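Local coordinates for protein Non-canonical purine NTP pyrophosphatase (Coxiella burnetii, PDB 3TQU) that probably uses magnesium to hydrolyse non-canonical purine nucleoside triphosphates such as XTP, dITP and ITP to monophosphates and diphosphate, cleansing the nucleotide pool, at residues A[35-40]-A[62-67]; A[99-104]-A[157-162]; A[150-155]-A[172-177]. One frame throughout, in Å; residues are numbered along the deposited sequence.

Contact 1. Residues A[35-40]-A[62-67]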
# COMPACT_ATOMS: atom_id res chain seq x y z
N THR A 35 14.05 -10.00 16.77
CA THR A 35 14.58 -11.05 17.62
C THR A 35 15.33 -10.50 18.84
O THR A 35 15.50 -11.20 19.83
CB THR A 35 15.52 -11.99 16.84
OG1 THR A 35 16.48 -11.21 16.12
CG2 THR A 35 14.72 -12.84 15.86
N GLU A 36 15.77 -9.25 18.75
CA GLU A 36 16.49 -8.63 19.86
C GLU A 36 15.55 -8.19 20.97
O GLU A 36 15.98 -7.78 22.04
CB GLU A 36 17.33 -7.45 19.36
CG GLU A 36 18.58 -7.87 18.62
CD GLU A 36 19.53 -8.65 19.51
OE1 GLU A 36 20.07 -8.06 20.47
OE2 GLU A 36 19.74 -9.86 19.25
N PHE A 37 14.25 -8.30 20.69
CA PHE A 37 13.20 -8.01 21.66
C PHE A 37 12.45 -9.30 21.98
O PHE A 37 11.42 -9.28 22.65
CB PHE A 37 12.21 -6.99 21.09
CG PHE A 37 12.80 -5.62 20.90
CD1 PHE A 37 12.64 -4.64 21.87
CD2 PHE A 37 13.51 -5.31 19.75
CE1 PHE A 37 13.18 -3.38 21.69
CE2 PHE A 37 14.05 -4.05 19.57
CZ PHE A 37 13.88 -3.09 20.54
N SER A 38 12.97 -10.41 21.47
CA SER A 38 12.34 -11.71 21.63
C SER A 38 10.91 -11.74 21.08
O SER A 38 10.03 -12.38 21.66
CB SER A 38 12.36 -12.15 23.09
OG SER A 38 13.70 -12.31 23.53
N VAL A 39 10.70 -11.06 19.96
CA VAL A 39 9.42 -11.09 19.28
C VAL A 39 9.33 -12.32 18.37
O VAL A 39 10.20 -12.53 17.53
CB VAL A 39 9.20 -9.83 18.42
CG1 VAL A 39 7.88 -9.90 17.68
CG2 VAL A 39 9.28 -8.58 19.28
N PRO A 40 8.29 -13.13 18.55
CA PRO A 40 8.11 -14.32 17.70
C PRO A 40 7.58 -13.93 16.32
O PRO A 40 6.98 -12.87 16.17
CB PRO A 40 7.06 -15.13 18.46
CG PRO A 40 6.26 -14.11 19.19
CD PRO A 40 7.22 -13.01 19.57
N LYS A 62 3.82 -3.46 17.86
CA LYS A 62 2.99 -3.72 19.02
C LYS A 62 3.81 -4.27 20.18
O LYS A 62 3.70 -3.81 21.32
CB LYS A 62 1.88 -4.72 18.65
CG LYS A 62 0.86 -4.95 19.75
CD LYS A 62 -0.11 -6.05 19.36
CE LYS A 62 -1.22 -6.20 20.38
NZ LYS A 62 -2.02 -4.95 20.48
N GLN A 63 4.65 -5.26 19.89
CA GLN A 63 5.42 -5.93 20.94
C GLN A 63 6.58 -5.10 21.47
O GLN A 63 6.92 -5.18 22.65
CB GLN A 63 5.93 -7.28 20.43
CG GLN A 63 4.85 -8.15 19.82
CD GLN A 63 3.62 -8.24 20.70
OE1 GLN A 63 2.50 -8.10 20.22
NE2 GLN A 63 3.83 -8.48 21.99
N THR A 64 7.20 -4.30 20.60
CA THR A 64 8.40 -3.56 20.98
C THR A 64 8.14 -2.14 21.46
O THR A 64 8.91 -1.59 22.24
CB THR A 64 9.43 -3.52 19.83
OG1 THR A 64 8.88 -2.80 18.72
CG2 THR A 64 9.79 -4.94 19.39
N GLY A 65 7.05 -1.54 20.99
CA GLY A 65 6.75 -0.16 21.33
C GLY A 65 7.52 0.83 20.46
O GLY A 65 7.45 2.04 20.68
N LEU A 66 8.26 0.31 19.49
CA LEU A 66 9.03 1.15 18.57
C LEU A 66 8.40 1.13 17.18
O LEU A 66 7.57 0.26 16.90
CB LEU A 66 10.47 0.63 18.47
CG LEU A 66 11.42 0.75 19.66
CD1 LEU A 66 12.76 0.14 19.30
CD2 LEU A 66 11.59 2.20 20.09
N PRO A 67 8.78 2.08 16.32
CA PRO A 67 8.40 1.99 14.91
C PRO A 67 8.93 0.68 14.34
O PRO A 67 9.95 0.19 14.80
CB PRO A 67 9.15 3.17 14.27
CG PRO A 67 9.39 4.12 15.39
CD PRO A 67 9.59 3.28 16.61
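The Phe37 ring takes the methyl of Thr64 over one face: CG2 stands 3.8 Å from the ring centroid and 27° off the ring normal, a CH-pi contact. The methyl is shifted toward the CB end of the ring, with CG2 only 3.4 Å from Phe37 CG. At the far end of the ring, Phe37 CZ meets Leu66 CD1 at 3.6 Å, the methyl coming in obliquely. Val39 widens the apolar patch beside the ring. Its CG2 branch lies 3.7 Å from Thr64 CG2 and also touches Gln63 CB, whose amide end turns away from the contact. Thr64 works in two directions: chi1 of 64° sets OG1 between the backbone N and the carbonyl carbon and turns CG2 to Phe37. OG1 accepts from Leu66 N at 3.3 Å, an ST turn at the end of helix 49-64, and also bonds to Ala60 O. Val8 of strand 5-9 touches Phe37, Thr64 and Leu66, so the loop after strand 29-33 and the helix end share a footing on the sheet. With no hydrogen bond between them, the two segments are held by apolar and CH-pi packing, while the polar end of Thr64 is spent within its own helix end and turn.

Contact 2. Residues A[99-104]-A[157-162]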
# COMPACT_ATOMS: atom_id res chain seq x y z
N ALA A 99 14.89 -25.52 -5.71
CA ALA A 99 14.90 -26.32 -6.93
C ALA A 99 13.54 -26.93 -7.23
O ALA A 99 13.09 -26.94 -8.37
CB ALA A 99 15.95 -27.42 -6.82
N GLU A 100 12.87 -27.43 -6.19
CA GLU A 100 11.55 -28.02 -6.34
C GLU A 100 10.53 -26.98 -6.80
O GLU A 100 9.73 -27.24 -7.70
CB GLU A 100 11.07 -28.62 -5.02
CG GLU A 100 11.81 -29.88 -4.60
CD GLU A 100 11.26 -30.47 -3.32
OE1 GLU A 100 10.22 -31.16 -3.38
OE2 GLU A 100 11.86 -30.23 -2.25
N ARG A 101 10.56 -25.80 -6.18
CA ARG A 101 9.66 -24.72 -6.53
C ARG A 101 9.85 -24.28 -7.98
O ARG A 101 8.88 -24.01 -8.69
CB ARG A 101 9.83 -23.53 -5.58
CG ARG A 101 9.20 -23.74 -4.21
CD ARG A 101 9.43 -22.55 -3.29
NE ARG A 101 10.76 -22.57 -2.69
CZ ARG A 101 11.08 -23.25 -1.60
NH1 ARG A 101 10.15 -23.97 -0.97
NH2 ARG A 101 12.31 -23.21 -1.12
N ILE A 102 11.11 -24.21 -8.41
CA ILE A 102 11.43 -23.86 -9.79
C ILE A 102 10.79 -24.85 -10.75
O ILE A 102 10.23 -24.46 -11.78
CB ILE A 102 12.96 -23.84 -10.02
CG1 ILE A 102 13.58 -22.62 -9.34
CG2 ILE A 102 13.27 -23.83 -11.50
CD1 ILE A 102 15.08 -22.67 -9.23
N GLN A 103 10.85 -26.13 -10.40
CA GLN A 103 10.29 -27.17 -11.25
C GLN A 103 8.77 -27.10 -11.32
O GLN A 103 8.17 -27.35 -12.37
CB GLN A 103 10.75 -28.56 -10.80
CG GLN A 103 12.18 -28.87 -11.19
CD GLN A 103 12.39 -28.78 -12.69
OE1 GLN A 103 11.58 -29.28 -13.48
NE2 GLN A 103 13.47 -28.12 -13.10
N LYS A 104 8.13 -26.77 -10.19
CA LYS A 104 6.68 -26.66 -10.17
C LYS A 104 6.20 -25.50 -11.03
O LYS A 104 5.20 -25.60 -11.73
CB LYS A 104 6.16 -26.53 -8.74
CG LYS A 104 4.64 -26.57 -8.64
CD LYS A 104 4.19 -27.25 -7.35
CE LYS A 104 2.67 -27.38 -7.31
NZ LYS A 104 1.98 -26.06 -7.31
N PHE A 157 19.04 -16.77 -5.24
CA PHE A 157 18.29 -17.81 -4.54
C PHE A 157 16.89 -17.90 -5.12
O PHE A 157 16.50 -17.09 -5.96
CB PHE A 157 18.21 -17.50 -3.05
CG PHE A 157 17.45 -16.24 -2.74
CD1 PHE A 157 16.09 -16.28 -2.50
CD2 PHE A 157 18.10 -15.02 -2.69
CE1 PHE A 157 15.38 -15.12 -2.22
CE2 PHE A 157 17.41 -13.86 -2.41
CZ PHE A 157 16.05 -13.91 -2.17
N GLY A 158 16.12 -18.87 -4.65
CA GLY A 158 14.73 -19.00 -5.05
C GLY A 158 14.56 -19.12 -6.55
O GLY A 158 15.24 -19.91 -7.21
N TYR A 159 13.66 -18.31 -7.10
CA TYR A 159 13.30 -18.39 -8.51
C TYR A 159 14.27 -17.66 -9.43
O TYR A 159 14.07 -17.61 -10.64
CB TYR A 159 11.88 -17.85 -8.74
CG TYR A 159 10.80 -18.62 -8.01
CD1 TYR A 159 10.40 -19.88 -8.45
CD2 TYR A 159 10.15 -18.08 -6.91
CE1 TYR A 159 9.41 -20.59 -7.79
CE2 TYR A 159 9.16 -18.78 -6.25
CZ TYR A 159 8.79 -20.03 -6.69
OH TYR A 159 7.80 -20.73 -6.04
N ASP A 160 15.34 -17.11 -8.86
CA ASP A 160 16.32 -16.35 -9.64
C ASP A 160 16.79 -17.05 -10.93
O ASP A 160 16.92 -16.40 -11.96
CB ASP A 160 17.52 -15.95 -8.78
CG ASP A 160 17.21 -14.80 -7.84
OD1 ASP A 160 16.14 -14.17 -8.01
OD2 ASP A 160 18.03 -14.51 -6.95
N PRO A 161 17.06 -18.37 -10.86
CA PRO A 161 17.55 -19.07 -12.05
C PRO A 161 16.59 -19.10 -13.24
O PRO A 161 17.05 -19.29 -14.37
CB PRO A 161 17.79 -20.50 -11.54
CG PRO A 161 18.02 -20.34 -10.07
CD PRO A 161 17.10 -19.22 -9.66
N ILE A 162 15.29 -18.91 -13.02
CA ILE A 162 14.34 -18.90 -14.14
C ILE A 162 13.73 -17.53 -14.41
O ILE A 162 12.81 -17.41 -15.23
CB ILE A 162 13.20 -19.93 -13.96
CG1 ILE A 162 12.43 -19.68 -12.66
CG2 ILE A 162 13.74 -21.36 -14.02
CD1 ILE A 162 11.21 -20.57 -12.49
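A turn and a half of helix 98-112 lies against a type II' beta turn, Phe157 to Asp160, that runs straight into a short 3-10 segment; the closest CA atoms across the contact are those of Ile102 and Tyr159. Phe157 to Asp160 are predicted to bind substrate in this HAM1-family pyrophosphatase, so the helix backs a turn of the probable nucleotide site. Gly158 takes the positive phi of the turn, and its N bonds to Asp98 OD2 at the start of the helix. Asp160 OD2 accepts from Phe157 N at 3.0 Å, met from above the carboxylate plane, and is also salt-bridged to Lys180, another predicted substrate residue. Among the side chains, Ile102 does most of the filling. Its CG1-CD1 branch reaches toward the turn, where CD1 lies 3.4 Å from Gly158 O and 3.8 Å from Pro161 CG. The other branch, CG2, is anti to the backbone N and meets Ile162 CG2 at 3.6 Å, the two isoleucines running antiparallel alongside each other. The Tyr159 ring turns its edge to Arg101 O, which lies in plane, and its hydroxyl bonds to Ser88 O. The arginine chain passes perpendicular to the tyrosine, its guanidinium salt-bridged to Asp98, while its aliphatic stem covers the phenol end: Arg101 CB is 3.5 Å from Tyr159 OH.

Contact 3. Residues A[150-155]-A[172-177]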
# COMPACT_ATOMS: atom_id res chain seq x y z
N GLU A 150 14.45 -23.16 -18.77
CA GLU A 150 15.24 -23.96 -17.84
C GLU A 150 16.11 -23.06 -16.96
O GLU A 150 16.44 -21.95 -17.36
CB GLU A 150 16.12 -24.97 -18.60
CG GLU A 150 17.12 -24.34 -19.55
CD GLU A 150 17.99 -25.37 -20.25
OE1 GLU A 150 17.47 -26.10 -21.12
OE2 GLU A 150 19.20 -25.45 -19.93
N PRO A 151 16.46 -23.54 -15.76
CA PRO A 151 17.25 -22.75 -14.81
C PRO A 151 18.65 -22.43 -15.34
O PRO A 151 19.30 -23.31 -15.91
CB PRO A 151 17.36 -23.67 -13.59
CG PRO A 151 16.23 -24.64 -13.73
CD PRO A 151 16.09 -24.85 -15.21
N ARG A 152 19.09 -21.19 -15.15
CA ARG A 152 20.44 -20.77 -15.53
C ARG A 152 20.99 -19.78 -14.51
O ARG A 152 20.27 -18.91 -14.04
CB ARG A 152 20.42 -20.11 -16.92
CG ARG A 152 20.54 -21.08 -18.08
CD ARG A 152 20.72 -20.34 -19.40
NE ARG A 152 19.49 -19.70 -19.86
CZ ARG A 152 19.25 -18.39 -19.82
NH1 ARG A 152 20.17 -17.56 -19.35
NH2 ARG A 152 18.10 -17.91 -20.26
N GLY A 153 22.27 -19.90 -14.18
CA GLY A 153 22.90 -18.95 -13.28
C GLY A 153 23.29 -19.53 -11.94
O GLY A 153 22.60 -20.39 -11.40
N LYS A 154 24.40 -19.03 -11.39
CA LYS A 154 24.98 -19.58 -10.17
C LYS A 154 24.69 -18.73 -8.93
O LYS A 154 24.91 -19.18 -7.81
CB LYS A 154 26.50 -19.71 -10.34
CG LYS A 154 27.21 -18.37 -10.43
CD LYS A 154 28.65 -18.52 -10.90
CE LYS A 154 29.33 -17.15 -10.97
NZ LYS A 154 30.65 -17.21 -11.65
N ASN A 155 24.19 -17.52 -9.14
CA ASN A 155 23.97 -16.59 -8.03
C ASN A 155 22.53 -16.53 -7.53
O ASN A 155 21.63 -17.15 -8.10
CB ASN A 155 24.45 -15.19 -8.40
CG ASN A 155 25.93 -15.15 -8.72
OD1 ASN A 155 26.74 -15.83 -8.09
ND2 ASN A 155 26.30 -14.37 -9.73
N ALA A 172 18.20 -13.63 -13.45
CA ALA A 172 18.59 -12.98 -12.20
C ALA A 172 19.77 -13.69 -11.55
O ALA A 172 20.61 -13.06 -10.90
CB ALA A 172 17.42 -12.92 -11.24
N ALA A 173 19.84 -15.00 -11.72
CA ALA A 173 20.90 -15.80 -11.11
C ALA A 173 22.21 -15.64 -11.87
O ALA A 173 23.28 -15.96 -11.34
CB ALA A 173 20.49 -17.27 -11.06
N GLU A 174 22.14 -15.17 -13.11
CA GLU A 174 23.33 -14.93 -13.92
C GLU A 174 23.96 -13.58 -13.62
O GLU A 174 25.15 -13.37 -13.88
CB GLU A 174 23.01 -15.02 -15.41
CG GLU A 174 22.89 -16.44 -15.93
CD GLU A 174 22.68 -16.49 -17.43
OE1 GLU A 174 21.76 -15.81 -17.93
OE2 GLU A 174 23.44 -17.21 -18.11
N LEU A 175 23.18 -12.66 -13.07
CA LEU A 175 23.69 -11.34 -12.73
C LEU A 175 24.66 -11.41 -11.56
O LEU A 175 24.51 -12.25 -10.67
CB LEU A 175 22.54 -10.39 -12.39
CG LEU A 175 21.52 -10.09 -13.49
CD1 LEU A 175 20.40 -9.21 -12.95
CD2 LEU A 175 22.20 -9.43 -14.69
N ASP A 176 25.65 -10.52 -11.55
CA ASP A 176 26.46 -10.32 -10.36
C ASP A 176 25.54 -9.83 -9.25
O ASP A 176 24.61 -9.06 -9.51
CB ASP A 176 27.56 -9.29 -10.61
CG ASP A 176 28.69 -9.84 -11.46
OD1 ASP A 176 28.88 -11.08 -11.48
OD2 ASP A 176 29.40 -9.04 -12.11
N PRO A 177 25.78 -10.28 -8.01
CA PRO A 177 24.95 -9.90 -6.86
C PRO A 177 24.70 -8.40 -6.77
O PRO A 177 23.55 -7.99 -6.58
CB PRO A 177 25.79 -10.38 -5.67
CG PRO A 177 26.53 -11.55 -6.20
CD PRO A 177 26.85 -11.22 -7.63
O HOH W 1 28.66 -13.76 -11.20
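Asn155 grips segment 172-177 twice, through its backbone N and its side-chain amide, and Ala173 packs tightly beside it. The backbone bond, Asn155 N to Ala173 O at 2.8 Å, is fairly straight and arrives in the carbonyl plane on a lone pair. The amide then gives ND2 to Leu175 O at 2.9 Å, a donor standing 41° above that carbonyl plane. It is the side-chain torsion, with CG beside the residue's own backbone N (chi1 -60°), that brings ND2 to this second carbonyl, two residues along from the first. The methyl of Ala173 fits between two carbonyls, CB lying 3.2 Å from Asn155 O and close to Arg152 O as well. Bare Gly153 CA lies 3.6 Å from Ala173 O, and here the two backbones come within 4.1 Å of each other, measured between Gly153 CA and Glu174 CA.

The outer side is looser and is joined through charges and water. Arg152 NH1 forms a salt bridge with Glu174 OE1 at 2.8 Å, meeting it near the guanidinium plane while the carboxylate plane is turned 65° from it. Thr171 N also bonds to OE1, which should help steady the carboxylate. Toward Pro177 a water links the segments, accepting from Asn155 ND2 and donating to Asp176 OD1 at 2.7 Å.

The two irregular loops so joined lie next to predicted substrate residues: Ala173 touches Asp160, and segment 172-177 leads into helix 177-183, which carries Lys180, an arrangement consistent with a wall of the nucleotide site.

Overall arrangement
Contact 1 stands apart from the other two, on the opposite side of the chain's centre, with its centre about 33 Å from that of contact 2 and 36 Å from that of contact 3. It is a surface patch without cross-segment hydrogen bonds, beside strand 5-9. Contacts 2 and 3 are both partly buried and touch: Pro161 O probably accepts from Arg152 N, and Asp160 O from Ala173 N. Their segments alternate along the chain, both drawing on the loop between strands 137-147 and 163-165. Contact 2 is mainly apolar filling against a helix, whereas contact 3 joins loops by hydrogen bonds, a salt bridge and water.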